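Local atomic coordinates of ATP-dependent CLP protease, putative (Plasmodium falciparum, PDB entry 2F6I), a protein that probably hydrolyses proteins to small peptides as the serine-type peptidase component of an ATP-dependent Clp system, its catalytic domain being described here. Residues I73-P78 against I99-F104; G80-G85 against Y156-L161; L106-A111 against H134-N139; N128-I133 against D183-A188. All blocks are in the same frame, centred on the assembly; numbering follows the deposited sequence.

Overall arrangement
All four contacts are buried, but to different depths. Interaction 1 lies about 5 Å from the centre of the chain, measured centre to centre, and relies on regular backbone hydrogen bonds within the parallel sheet. Interaction 4 also pairs strands, but antiparallel and in the small mixed sheet, where a sulfur-aromatic contact and an arginine packed alongside add to the backbone bonds. Strands 106-107 and 130-132 are neighbours in that sheet, which links interactions 3 and 4. Interaction 2 joins two helices mainly through aliphatic side chains without a hydrogen bond, whereas interaction 3 is a small loop contact at the predicted active site and includes the exposed Pro136. Interactions 1 and 4 both reach the second subunit.

Interaction 1: residues I73-P78 against I99-F104; sequences IYINSP and IQTISF
Ile73 and Ile75 pair in parallel with the strand 99-104 through four backbone hydrogen bonds, and this ladder sets where the side chains meet. The N of Ile73 reaches Gln100 O at 3.0 Å, its O accepts from Ile102 N, and the pattern repeats when Ile75 N donates to Ile102 O at 2.6 Å and Ile75 O receives Phe104 N. Ile102 O is gripped further by a CA-H...O contact from Tyr74 CA at 3.1 Å. On one face of the sheet Tyr74 and Ile102 run alongside with their ends in the same direction, CD2 of the tyrosine 3.9 Å from CB of the isoleucine. Phe104, its CG placed between N and the carbonyl carbon (chi1 63°), swings its ring back toward the partner strand; CE1 comes within 3.6 Å of Tyr74 CB, and Tyr74 CD2 sits in plane at the ring edge. The CE2 rim of the ring, across from CE1, meets Asn76, whose ND2 stands 3.4 Å from Phe104 CE2 with amide and ring planes 67° apart. On the other face the CD1 of Ile73 touches Ile99 CG2 at 3.8 Å. In the next shell, the Asn76 OD1 accepts from Leu106 N while its ND2 binds Glu84 of the second subunit, so both ends of the amide are held; helices 82-94 and 109-116 pack against the isoleucine face. Strand 71-77, helix 82-94 and strand 99-104 form a beta-alpha-beta crossover within the parallel sheet of the ClpP fold.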
loop_
_atom_site.group_PDB
_atom_site.type_symbol
_atom_site.label_atom_id
_atom_site.label_comp_id
_atom_site.label_asym_id
_atom_site.label_seq_id
_atom_site.Cartn_x
_atom_site.Cartn_y
_atom_site.Cartn_z
ATOM N N ILE C 73 -12.399 -11.104 -39.722
ATOM C CA ILE C 73 -12.043 -10.898 -38.324
ATOM C C ILE C 73 -11.059 -11.940 -37.796
ATOM O O ILE C 73 -11.379 -13.130 -37.726
ATOM C CB ILE C 73 -13.299 -10.920 -37.422
ATOM C CG1 ILE C 73 -14.243 -9.785 -37.819
ATOM C CG2 ILE C 73 -12.900 -10.785 -35.956
ATOM C CD1 ILE C 73 -15.475 -9.674 -36.946
ATOM N N TYR C 74 -9.859 -11.493 -37.433
ATOM C CA TYR C 74 -8.858 -12.393 -36.871
ATOM C C TYR C 74 -9.210 -12.511 -35.392
ATOM O O TYR C 74 -9.465 -11.503 -34.736
ATOM C CB TYR C 74 -7.448 -11.819 -37.022
ATOM C CG TYR C 74 -6.925 -11.794 -38.442
ATOM C CD1 TYR C 74 -6.789 -10.591 -39.134
ATOM C CD2 TYR C 74 -6.552 -12.973 -39.089
ATOM C CE1 TYR C 74 -6.293 -10.559 -40.435
ATOM C CE2 TYR C 74 -6.054 -12.953 -40.395
ATOM C CZ TYR C 74 -5.928 -11.741 -41.060
ATOM O OH TYR C 74 -5.433 -11.706 -42.345
ATOM N N ILE C 75 -9.230 -13.734 -34.871
ATOM C CA ILE C 75 -9.579 -13.935 -33.474
ATOM C C ILE C 75 -8.506 -14.656 -32.668
ATOM O O ILE C 75 -8.062 -15.747 -33.028
ATOM C CB ILE C 75 -10.899 -14.722 -33.341
ATOM C CG1 ILE C 75 -11.999 -14.034 -34.152
ATOM C CG2 ILE C 75 -11.310 -14.808 -31.877
ATOM C CD1 ILE C 75 -13.311 -14.807 -34.189
ATOM N N ASN C 76 -8.114 -14.024 -31.566
ATOM C CA ASN C 76 -7.111 -14.532 -30.634
ATOM C C ASN C 76 -7.547 -13.926 -29.307
ATOM O O ASN C 76 -7.023 -12.899 -28.884
ATOM C CB ASN C 76 -5.718 -14.016 -31.017
ATOM C CG ASN C 76 -4.620 -14.544 -30.105
ATOM O OD1 ASN C 76 -4.881 -15.276 -29.149
ATOM N ND2 ASN C 76 -3.381 -14.171 -30.402
ATOM N N SER C 77 -8.521 -14.560 -28.661
ATOM C CA SER C 77 -9.067 -14.049 -27.411
ATOM C C SER C 77 -9.495 -15.140 -26.438
ATOM O O SER C 77 -10.040 -16.164 -26.842
ATOM C CB SER C 77 -10.267 -13.148 -27.722
ATOM O OG SER C 77 -11.021 -12.853 -26.559
ATOM N N PRO C 78 -9.255 -14.928 -25.137
ATOM C CA PRO C 78 -9.620 -15.897 -24.100
ATOM C C PRO C 78 -11.082 -15.723 -23.709
ATOM O O PRO C 78 -11.563 -16.346 -22.765
ATOM C CB PRO C 78 -8.682 -15.534 -22.959
ATOM C CG PRO C 78 -8.654 -14.037 -23.058
ATOM C CD PRO C 78 -8.491 -13.807 -24.555
ATOM N N ILE C 99 -19.416 -12.333 -42.464
ATOM C CA ILE C 99 -18.182 -12.297 -41.701
ATOM C C ILE C 99 -17.387 -13.588 -41.747
ATOM O O ILE C 99 -17.878 -14.636 -41.335
ATOM C CB ILE C 99 -18.477 -11.977 -40.220
ATOM C CG1 ILE C 99 -19.115 -10.592 -40.108
ATOM C CG2 ILE C 99 -17.197 -12.068 -39.396
ATOM C CD1 ILE C 99 -19.453 -10.180 -38.694
ATOM N N GLN C 100 -16.161 -13.522 -42.254
ATOM C CA GLN C 100 -15.328 -14.712 -42.261
ATOM C C GLN C 100 -14.389 -14.598 -41.070
ATOM O O GLN C 100 -13.743 -13.572 -40.866
ATOM C CB GLN C 100 -14.554 -14.864 -43.573
ATOM C CG GLN C 100 -13.804 -13.658 -44.062
ATOM C CD GLN C 100 -13.080 -13.951 -45.366
ATOM O OE1 GLN C 100 -12.026 -14.591 -45.373
ATOM N NE2 GLN C 100 -13.656 -13.504 -46.479
ATOM N N THR C 101 -14.346 -15.656 -40.270
ATOM C CA THR C 101 -13.529 -15.686 -39.068
ATOM C C THR C 101 -12.270 -16.532 -39.197
ATOM O O THR C 101 -12.303 -17.641 -39.728
ATOM C CB THR C 101 -14.349 -16.224 -37.882
ATOM O OG1 THR C 101 -14.874 -17.515 -38.216
ATOM C CG2 THR C 101 -15.500 -15.288 -37.563
ATOM N N ILE C 102 -11.160 -15.995 -38.706
ATOM C CA ILE C 102 -9.884 -16.695 -38.734
ATOM C C ILE C 102 -9.277 -16.619 -37.339
ATOM O O ILE C 102 -9.037 -15.533 -36.806
ATOM C CB ILE C 102 -8.909 -16.064 -39.745
ATOM C CG1 ILE C 102 -9.524 -16.108 -41.147
ATOM C CG2 ILE C 102 -7.585 -16.820 -39.728
ATOM C CD1 ILE C 102 -8.619 -15.565 -42.239
ATOM N N SER C 103 -9.039 -17.778 -36.741
ATOM C CA SER C 103 -8.482 -17.825 -35.402
ATOM C C SER C 103 -7.023 -18.232 -35.396
ATOM O O SER C 103 -6.564 -18.968 -36.267
ATOM C CB SER C 103 -9.258 -18.821 -34.546
ATOM O OG SER C 103 -8.990 -20.146 -34.972
ATOM N N PHE C 104 -6.296 -17.728 -34.409
ATOM C CA PHE C 104 -4.899 -18.077 -34.224
ATOM C C PHE C 104 -4.544 -17.823 -32.768
ATOM O O PHE C 104 -5.197 -17.028 -32.094
ATOM C CB PHE C 104 -3.975 -17.294 -35.173
ATOM C CG PHE C 104 -3.972 -15.806 -34.965
ATOM C CD1 PHE C 104 -4.631 -14.968 -35.860
ATOM C CD2 PHE C 104 -3.260 -15.234 -33.915
ATOM C CE1 PHE C 104 -4.576 -13.580 -35.718
ATOM C CE2 PHE C 104 -3.199 -13.848 -33.763
ATOM C CZ PHE C 104 -3.859 -13.020 -34.668
#

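Interaction 2: residues G80-G85 against Y156-L161; sequences GSINEG and YLKKLL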
loop_
_atom_site.group_PDB
_atom_site.type_symbol
_atom_site.label_atom_id
_atom_site.label_comp_id
_atom_site.label_asym_id
_atom_site.label_seq_id
_atom_site.Cartn_x
_atom_site.Cartn_y
_atom_site.Cartn_z
ATOM N N GLY C 80 -14.312 -13.625 -22.251
ATOM C CA GLY C 80 -14.509 -12.624 -21.220
ATOM C C GLY C 80 -15.939 -12.582 -20.713
ATOM O O GLY C 80 -16.401 -13.510 -20.047
ATOM N N SER C 81 -16.641 -11.501 -21.033
ATOM C CA SER C 81 -18.029 -11.321 -20.616
ATOM C C SER C 81 -18.987 -11.984 -21.604
ATOM O O SER C 81 -18.913 -11.739 -22.809
ATOM C CB SER C 81 -18.348 -9.828 -20.518
ATOM O OG SER C 81 -19.736 -9.615 -20.343
ATOM N N ILE C 82 -19.884 -12.826 -21.097
ATOM C CA ILE C 82 -20.839 -13.501 -21.962
ATOM C C ILE C 82 -21.910 -12.538 -22.469
ATOM O O ILE C 82 -22.377 -12.675 -23.601
ATOM C CB ILE C 82 -21.492 -14.706 -21.245
ATOM C CG1 ILE C 82 -20.437 -15.795 -21.023
ATOM C CG2 ILE C 82 -22.640 -15.257 -22.078
ATOM C CD1 ILE C 82 -20.970 -17.076 -20.419
ATOM N N ASN C 83 -22.297 -11.564 -21.644
ATOM C CA ASN C 83 -23.290 -10.573 -22.061
ATOM C C ASN C 83 -22.728 -9.772 -23.228
ATOM O O ASN C 83 -23.388 -9.590 -24.251
ATOM C CB ASN C 83 -23.621 -9.605 -20.922
ATOM C CG ASN C 83 -24.743 -10.102 -20.036
ATOM O OD1 ASN C 83 -25.867 -10.309 -20.496
ATOM N ND2 ASN C 83 -24.445 -10.288 -18.751
ATOM N N GLU C 84 -21.502 -9.291 -23.061
ATOM C CA GLU C 84 -20.846 -8.511 -24.096
ATOM C C GLU C 84 -20.564 -9.389 -25.307
ATOM O O GLU C 84 -20.478 -8.902 -26.435
ATOM C CB GLU C 84 -19.550 -7.905 -23.555
ATOM C CG GLU C 84 -19.770 -6.944 -22.394
ATOM C CD GLU C 84 -20.775 -5.847 -22.728
ATOM O OE1 GLU C 84 -20.520 -5.071 -23.676
ATOM O OE2 GLU C 84 -21.822 -5.761 -22.044
ATOM N N GLY C 85 -20.433 -10.689 -25.064
ATOM C CA GLY C 85 -20.175 -11.620 -26.144
ATOM C C GLY C 85 -21.430 -11.817 -26.968
ATOM O O GLY C 85 -21.398 -11.758 -28.197
ATOM N N TYR C 156 -27.780 -19.228 -16.712
ATOM C CA TYR C 156 -28.627 -18.971 -17.867
ATOM C C TYR C 156 -27.822 -18.555 -19.094
ATOM O O TYR C 156 -28.095 -19.009 -20.206
ATOM C CB TYR C 156 -29.663 -17.892 -17.527
ATOM C CG TYR C 156 -30.406 -17.348 -18.728
ATOM C CD1 TYR C 156 -29.852 -16.333 -19.516
ATOM C CD2 TYR C 156 -31.649 -17.861 -19.097
ATOM C CE1 TYR C 156 -30.517 -15.846 -20.639
ATOM C CE2 TYR C 156 -32.323 -17.379 -20.221
ATOM C CZ TYR C 156 -31.750 -16.375 -20.986
ATOM O OH TYR C 156 -32.407 -15.897 -22.097
ATOM N N LEU C 157 -26.831 -17.693 -18.889
ATOM C CA LEU C 157 -26.003 -17.215 -19.990
ATOM C C LEU C 157 -25.107 -18.302 -20.568
ATOM O O LEU C 157 -24.785 -18.277 -21.755
ATOM C CB LEU C 157 -25.156 -16.021 -19.540
ATOM C CG LEU C 157 -25.960 -14.775 -19.151
ATOM C CD1 LEU C 157 -25.009 -13.656 -18.755
ATOM C CD2 LEU C 157 -26.835 -14.342 -20.319
ATOM N N LYS C 158 -24.702 -19.254 -19.730
ATOM C CA LYS C 158 -23.850 -20.344 -20.191
ATOM C C LYS C 158 -24.674 -21.345 -20.988
ATOM O O LYS C 158 -24.265 -21.775 -22.066
ATOM C CB LYS C 158 -23.181 -21.052 -19.010
ATOM C CG LYS C 158 -22.188 -20.187 -18.257
ATOM C CD LYS C 158 -20.830 -20.866 -18.129
ATOM C CE LYS C 158 -20.153 -21.032 -19.485
ATOM N NZ LYS C 158 -18.786 -21.618 -19.361
ATOM N N LYS C 159 -25.836 -21.714 -20.458
ATOM C CA LYS C 159 -26.711 -22.657 -21.143
ATOM C C LYS C 159 -27.050 -22.088 -22.517
ATOM O O LYS C 159 -27.075 -22.810 -23.512
ATOM C CB LYS C 159 -27.981 -22.879 -20.335
ATOM N N LEU C 160 -27.301 -20.785 -22.562
ATOM C CA LEU C 160 -27.633 -20.111 -23.810
ATOM C C LEU C 160 -26.425 -20.138 -24.741
ATOM O O LEU C 160 -26.563 -20.344 -25.946
ATOM C CB LEU C 160 -28.061 -18.667 -23.525
ATOM C CG LEU C 160 -28.517 -17.807 -24.707
ATOM C CD1 LEU C 160 -29.642 -18.505 -25.455
ATOM C CD2 LEU C 160 -28.981 -16.450 -24.198
ATOM N N LEU C 161 -25.238 -19.934 -24.177
ATOM C CA LEU C 161 -24.015 -19.956 -24.970
ATOM C C LEU C 161 -23.915 -21.342 -25.599
ATOM O O LEU C 161 -23.647 -21.475 -26.793
ATOM C CB LEU C 161 -22.797 -19.678 -24.078
ATOM C CG LEU C 161 -21.406 -19.542 -24.718
ATOM C CD1 LEU C 161 -20.441 -18.965 -23.704
ATOM C CD2 LEU C 161 -20.904 -20.891 -25.210
#
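Ile82, with CG1 swung beside its backbone N (chi1 -68°) and CD1 extended beyond it, offers two separate methyls to the helix 151-169. CG2 meets Leu157 CB at 3.7 Å as the two side chains run antiparallel past one another. CD1 reaches further along the partner helix, to Leu161 CD1 at 3.8 Å, one helical turn beyond Leu157. Leu161 has its CG opposite the backbone N (chi1 -175°) and crosses Ile82 at about a right angle. Lys158 contributes only its aliphatic part: its CG lies 4.0 Å from Ile82 CD1, across the isoleucine rather than alongside it. At the other end of the contact Leu157 CD1 is pressed against the amide of Asn83, 3.4 Å from ND2. Behind this layer Ser81 occupies the N-cap of helix 82-94, and Glu84 N donates to its OG at 3.3 Å, which fixes the start of the helix that carries Ile82. Leu157 also packs on Leu86 of the same helix, while Leu161 continues onto Ser109, Met110 and Val113, tying the pair to helix 109-116. With no hydrogen bond between the segments, the contact depends largely on the fit of methyl and methylene groups, the Asn83 amide merely touching a leucine methyl, and directional polar bonding is left to the helix cap and to partners such as Asn76 of the third subunit, which binds Glu84.

Interaction 3: residues L106-A111 against H134-N139; sequences LVASMA and HQPLGN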
loop_
_atom_site.group_PDB
_atom_site.type_symbol
_atom_site.label_atom_id
_atom_site.label_comp_id
_atom_site.label_asym_id
_atom_site.label_seq_id
_atom_site.Cartn_x
_atom_site.Cartn_y
_atom_site.Cartn_z
ATOM N N LEU C 106 -4.916 -18.421 -29.272
ATOM C CA LEU C 106 -5.823 -19.052 -28.331
ATOM C C LEU C 106 -7.208 -18.444 -28.442
ATOM O O LEU C 106 -7.358 -17.222 -28.477
ATOM C CB LEU C 106 -5.302 -18.882 -26.903
ATOM C CG LEU C 106 -6.083 -19.628 -25.824
ATOM C CD1 LEU C 106 -6.024 -21.106 -26.128
ATOM C CD2 LEU C 106 -5.494 -19.355 -24.454
ATOM N N VAL C 107 -8.220 -19.302 -28.506
ATOM C CA VAL C 107 -9.600 -18.849 -28.600
ATOM C C VAL C 107 -10.421 -19.641 -27.599
ATOM O O VAL C 107 -10.250 -20.856 -27.476
ATOM C CB VAL C 107 -10.162 -19.060 -30.018
ATOM C CG1 VAL C 107 -11.623 -18.646 -30.064
ATOM C CG2 VAL C 107 -9.349 -18.247 -31.021
ATOM N N ALA C 108 -11.310 -18.958 -26.883
ATOM C CA ALA C 108 -12.128 -19.623 -25.876
ATOM C C ALA C 108 -13.487 -18.974 -25.635
ATOM O O ALA C 108 -13.731 -17.832 -26.033
ATOM C CB ALA C 108 -11.359 -19.694 -24.566
ATOM N N SER C 109 -14.365 -19.724 -24.972
ATOM C CA SER C 109 -15.713 -19.272 -24.639
ATOM C C SER C 109 -16.378 -18.500 -25.778
ATOM O O SER C 109 -16.400 -18.967 -26.919
ATOM C CB SER C 109 -15.676 -18.416 -23.372
ATOM O OG SER C 109 -16.985 -18.158 -22.897
ATOM N N MET C 110 -16.925 -17.326 -25.469
ATOM C CA MET C 110 -17.594 -16.513 -26.483
ATOM C C MET C 110 -16.720 -16.248 -27.703
ATOM O O MET C 110 -17.230 -16.065 -28.809
ATOM C CB MET C 110 -18.066 -15.179 -25.891
ATOM C CG MET C 110 -19.382 -15.271 -25.127
ATOM S SD MET C 110 -20.653 -16.148 -26.078
ATOM C CE MET C 110 -20.912 -15.030 -27.444
ATOM N N ALA C 111 -15.406 -16.224 -27.503
ATOM C CA ALA C 111 -14.486 -15.995 -28.609
ATOM C C ALA C 111 -14.626 -17.167 -29.575
ATOM O O ALA C 111 -14.644 -16.989 -30.795
ATOM C CB ALA C 111 -13.055 -15.893 -28.094
ATOM N N HIS C 134 -14.715 -23.768 -22.515
ATOM C CA HIS C 134 -14.732 -23.179 -21.177
ATOM C C HIS C 134 -14.160 -21.758 -21.161
ATOM O O HIS C 134 -13.665 -21.266 -22.176
ATOM C CB HIS C 134 -13.928 -24.066 -20.226
ATOM C CG HIS C 134 -12.490 -24.217 -20.618
ATOM N ND1 HIS C 134 -11.484 -23.451 -20.071
ATOM C CD2 HIS C 134 -11.895 -25.025 -21.527
ATOM C CE1 HIS C 134 -10.330 -23.779 -20.626
ATOM N NE2 HIS C 134 -10.553 -24.732 -21.513
ATOM N N GLN C 135 -14.235 -21.105 -20.003
ATOM C CA GLN C 135 -13.720 -19.745 -19.849
ATOM C C GLN C 135 -12.442 -19.758 -19.008
ATOM O O GLN C 135 -12.494 -19.913 -17.788
ATOM C CB GLN C 135 -14.763 -18.849 -19.174
ATOM C CG GLN C 135 -16.137 -18.878 -19.832
ATOM C CD GLN C 135 -17.102 -17.874 -19.223
ATOM O OE1 GLN C 135 -16.978 -16.666 -19.435
ATOM N NE2 GLN C 135 -18.066 -18.371 -18.454
ATOM N N PRO C 136 -11.275 -19.596 -19.655
ATOM C CA PRO C 136 -9.979 -19.589 -18.967
ATOM C C PRO C 136 -9.749 -18.398 -18.030
ATOM O O PRO C 136 -8.920 -18.476 -17.118
ATOM C CB PRO C 136 -8.980 -19.632 -20.122
ATOM C CG PRO C 136 -9.699 -18.902 -21.210
ATOM C CD PRO C 136 -11.092 -19.469 -21.112
ATOM N N LEU C 137 -10.475 -17.304 -18.253
ATOM C CA LEU C 137 -10.344 -16.115 -17.412
ATOM C C LEU C 137 -11.293 -16.192 -16.223
ATOM O O LEU C 137 -11.238 -15.359 -15.316
ATOM C CB LEU C 137 -10.660 -14.842 -18.206
ATOM C CG LEU C 137 -9.741 -14.413 -19.349
ATOM C CD1 LEU C 137 -10.262 -13.105 -19.933
ATOM C CD2 LEU C 137 -8.313 -14.241 -18.846
ATOM N N GLY C 138 -12.169 -17.191 -16.237
ATOM C CA GLY C 138 -13.123 -17.352 -15.157
ATOM C C GLY C 138 -14.513 -16.901 -15.558
ATOM O O GLY C 138 -14.671 -15.965 -16.345
ATOM N N ASN C 139 -15.521 -17.573 -15.013
ATOM C CA ASN C 139 -16.916 -17.256 -15.304
ATOM C C ASN C 139 -17.389 -16.046 -14.499
ATOM O O ASN C 139 -18.466 -15.501 -14.753
ATOM C CB ASN C 139 -17.799 -18.462 -14.976
ATOM C CG ASN C 139 -17.692 -18.883 -13.518
ATOM O OD1 ASN C 139 -16.622 -19.272 -13.048
ATOM N ND2 ASN C 139 -18.805 -18.803 -12.797
#
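Ser109 and Ala108 meet the loop 134-139 through one weak polar link, one apolar touch and one approach of a hydroxyl to a methylene. The polar link runs between backbones: Ser109 N donates to His134 O at 3.3 Å, with the N-H...O angle bent to 122°. Within the loop, a firmer bond from Gly138 N to Gln135 O, at 3.1 Å, closes a type I turn that carries Pro136. The apolar touch is made by CD of the Pro136 ring, 3.5 Å from Ala108 CB. A mixed contact completes the group. Ser109 places its OG opposite the backbone N (chi1 -170°) and thereby 3.3 Å from Gln135 CG, a van der Waals approach. The imidazole of His134 itself leans the other way, toward the Tyr185 ring and Asp183, so here its residue contributes only the carbonyl. Ser109, near the beginning of helix 109-116, is probably the nucleophile, as in other ClpP peptidases, and His134 is the predicted active-site histidine. Together with Asp183 they occupy the positions expected of the ClpP catalytic triad, but Ser109 OG stands 8.1 Å from His134 ND1, so the triad is not aligned in this structure.

Interaction 4: residues N128-I133 against D183-A188; sequences NCRIMI and DYYMNA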
loop_
_atom_site.group_PDB
_atom_site.type_symbol
_atom_site.label_atom_id
_atom_site.label_comp_id
_atom_site.label_asym_id
_atom_site.label_seq_id
_atom_site.Cartn_x
_atom_site.Cartn_y
_atom_site.Cartn_z
ATOM N N ASN C 128 -1.455 -23.921 -35.293
ATOM C CA ASN C 128 -1.166 -23.995 -33.860
ATOM C C ASN C 128 -2.186 -23.423 -32.882
ATOM O O ASN C 128 -1.972 -23.460 -31.674
ATOM C CB ASN C 128 0.200 -23.366 -33.592
ATOM C CG ASN C 128 1.331 -24.174 -34.197
ATOM O OD1 ASN C 128 2.188 -23.639 -34.904
ATOM N ND2 ASN C 128 1.340 -25.475 -33.919
ATOM N N CYS C 129 -3.296 -22.909 -33.390
ATOM C CA CYS C 129 -4.319 -22.339 -32.524
ATOM C C CYS C 129 -4.918 -23.372 -31.566
ATOM O O CYS C 129 -5.129 -24.531 -31.928
ATOM C CB CYS C 129 -5.433 -21.724 -33.370
ATOM S SG CYS C 129 -6.686 -20.859 -32.409
ATOM N N ARG C 130 -5.183 -22.946 -30.337
ATOM C CA ARG C 130 -5.782 -23.820 -29.338
ATOM C C ARG C 130 -7.184 -23.285 -29.085
ATOM O O ARG C 130 -7.357 -22.114 -28.748
ATOM C CB ARG C 130 -4.958 -23.806 -28.048
ATOM C CG ARG C 130 -3.511 -24.252 -28.237
ATOM C CD ARG C 130 -3.425 -25.705 -28.683
ATOM N NE ARG C 130 -3.718 -26.631 -27.593
ATOM C CZ ARG C 130 -3.902 -27.939 -27.747
ATOM N NH1 ARG C 130 -3.832 -28.489 -28.954
ATOM N NH2 ARG C 130 -4.149 -28.700 -26.689
ATOM N N ILE C 131 -8.181 -24.146 -29.258
ATOM C CA ILE C 131 -9.579 -23.765 -29.087
ATOM C C ILE C 131 -10.254 -24.552 -27.968
ATOM O O ILE C 131 -10.085 -25.766 -27.861
ATOM C CB ILE C 131 -10.348 -23.996 -30.406
ATOM C CG1 ILE C 131 -9.658 -23.232 -31.539
ATOM C CG2 ILE C 131 -11.788 -23.552 -30.262
ATOM C CD1 ILE C 131 -10.218 -23.520 -32.914
ATOM N N MET C 132 -11.021 -23.850 -27.139
ATOM C CA MET C 132 -11.725 -24.468 -26.019
ATOM C C MET C 132 -13.098 -23.836 -25.834
ATOM O O MET C 132 -13.366 -22.749 -26.342
ATOM C CB MET C 132 -10.916 -24.300 -24.735
ATOM C CG MET C 132 -10.759 -22.855 -24.314
ATOM S SD MET C 132 -9.097 -22.503 -23.744
ATOM C CE MET C 132 -8.173 -23.059 -25.168
ATOM N N ILE C 133 -13.962 -24.514 -25.090
ATOM C CA ILE C 133 -15.311 -24.022 -24.854
ATOM C C ILE C 133 -15.437 -23.287 -23.522
ATOM O O ILE C 133 -16.171 -22.304 -23.415
ATOM C CB ILE C 133 -16.319 -25.187 -24.886
ATOM C CG1 ILE C 133 -16.192 -25.932 -26.217
ATOM C CG2 ILE C 133 -17.735 -24.660 -24.691
ATOM C CD1 ILE C 133 -17.057 -27.171 -26.310
ATOM N N ASP C 183 -12.744 -28.721 -19.219
ATOM C CA ASP C 183 -11.642 -27.923 -19.759
ATOM C C ASP C 183 -10.983 -28.634 -20.932
ATOM O O ASP C 183 -9.800 -28.968 -20.887
ATOM C CB ASP C 183 -10.588 -27.652 -18.680
ATOM C CG ASP C 183 -11.144 -26.887 -17.497
ATOM O OD1 ASP C 183 -11.840 -25.874 -17.718
ATOM O OD2 ASP C 183 -10.877 -27.293 -16.346
ATOM N N TYR C 184 -11.758 -28.856 -21.984
ATOM C CA TYR C 184 -11.267 -29.546 -23.165
ATOM C C TYR C 184 -10.605 -28.604 -24.177
ATOM O O TYR C 184 -11.237 -27.676 -24.685
ATOM C CB TYR C 184 -12.434 -30.322 -23.800
ATOM C CG TYR C 184 -12.144 -31.000 -25.119
ATOM C CD1 TYR C 184 -10.918 -31.622 -25.360
ATOM C CD2 TYR C 184 -13.114 -31.049 -26.118
ATOM C CE1 TYR C 184 -10.666 -32.277 -26.568
ATOM C CE2 TYR C 184 -12.878 -31.702 -27.327
ATOM C CZ TYR C 184 -11.651 -32.313 -27.547
ATOM O OH TYR C 184 -11.414 -32.951 -28.746
ATOM N N TYR C 185 -9.320 -28.845 -24.436
ATOM C CA TYR C 185 -8.540 -28.064 -25.397
ATOM C C TYR C 185 -8.461 -28.833 -26.707
ATOM O O TYR C 185 -8.120 -30.016 -26.716
ATOM C CB TYR C 185 -7.109 -27.837 -24.898
ATOM C CG TYR C 185 -6.966 -26.796 -23.816
ATOM C CD1 TYR C 185 -7.539 -26.982 -22.557
ATOM C CD2 TYR C 185 -6.254 -25.618 -24.051
ATOM C CE1 TYR C 185 -7.406 -26.018 -21.559
ATOM C CE2 TYR C 185 -6.115 -24.652 -23.061
ATOM C CZ TYR C 185 -6.693 -24.857 -21.820
ATOM O OH TYR C 185 -6.565 -23.901 -20.840
ATOM N N MET C 186 -8.765 -28.162 -27.811
ATOM C CA MET C 186 -8.713 -28.801 -29.121
ATOM C C MET C 186 -7.626 -28.162 -29.971
ATOM O O MET C 186 -7.250 -27.017 -29.745
ATOM C CB MET C 186 -10.050 -28.635 -29.853
ATOM C CG MET C 186 -11.232 -29.311 -29.198
ATOM S SD MET C 186 -12.785 -28.848 -29.999
ATOM C CE MET C 186 -13.539 -27.830 -28.738
ATOM N N ASN C 187 -7.110 -28.911 -30.940
ATOM C CA ASN C 187 -6.120 -28.356 -31.849
ATOM C C ASN C 187 -6.935 -27.971 -33.082
ATOM O O ASN C 187 -8.126 -28.283 -33.159
ATOM C CB ASN C 187 -5.032 -29.377 -32.208
ATOM C CG ASN C 187 -5.586 -30.631 -32.866
ATOM O OD1 ASN C 187 -6.412 -30.562 -33.776
ATOM N ND2 ASN C 187 -5.112 -31.787 -32.416
ATOM N N ALA C 188 -6.308 -27.293 -34.036
ATOM C CA ALA C 188 -7.003 -26.854 -35.244
ATOM C C ALA C 188 -7.901 -27.929 -35.859
ATOM O O ALA C 188 -9.097 -27.708 -36.069
ATOM C CB ALA C 188 -5.990 -26.372 -36.278
HETATM O O HOH W 1 -3.710 -26.572 -33.020
#
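Met132 keeps company with Tyr185 along its length, and the sulfur rests over the aromatic face: SD is 4.1 Å from the ring centroid of Tyr185, 27° off the ring normal, a Met-aromatic contact. Bends at chi2 and chi3 of the methionine fold its chain back, bringing CE to 3.3 Å from Tyr185 CE2. Arg130 approaches the same tyrosine at about a right angle, with guanidinium and ring planes only 22° apart and NH2 3.6 Å from Tyr185 CB. One face of that guanidinium lies near Met186 O, while NH1 sits 3.6 Å from Asn187 CB. Its charge is met elsewhere, by a salt bridge from NE to Glu153 of the second subunit. Beneath these side chains Ile131 and Met186 form an antiparallel hydrogen-bonded pair: Ile131 N donates to Met186 O at 3.1 Å, and Met186 N to Ile131 O at 2.7 Å. Further along, one water donates to Cys129 O and accepts from Ala188 N, bridging the two segments beyond the paired strands, where the backbones move apart. Strand 130-132 is the middle of a mixed sheet, flanked by 106-107 and 185-186; Ile133 packs on helix 173-181, and Asn187 caps helix 188-194, whose Tyr194 touches Met186.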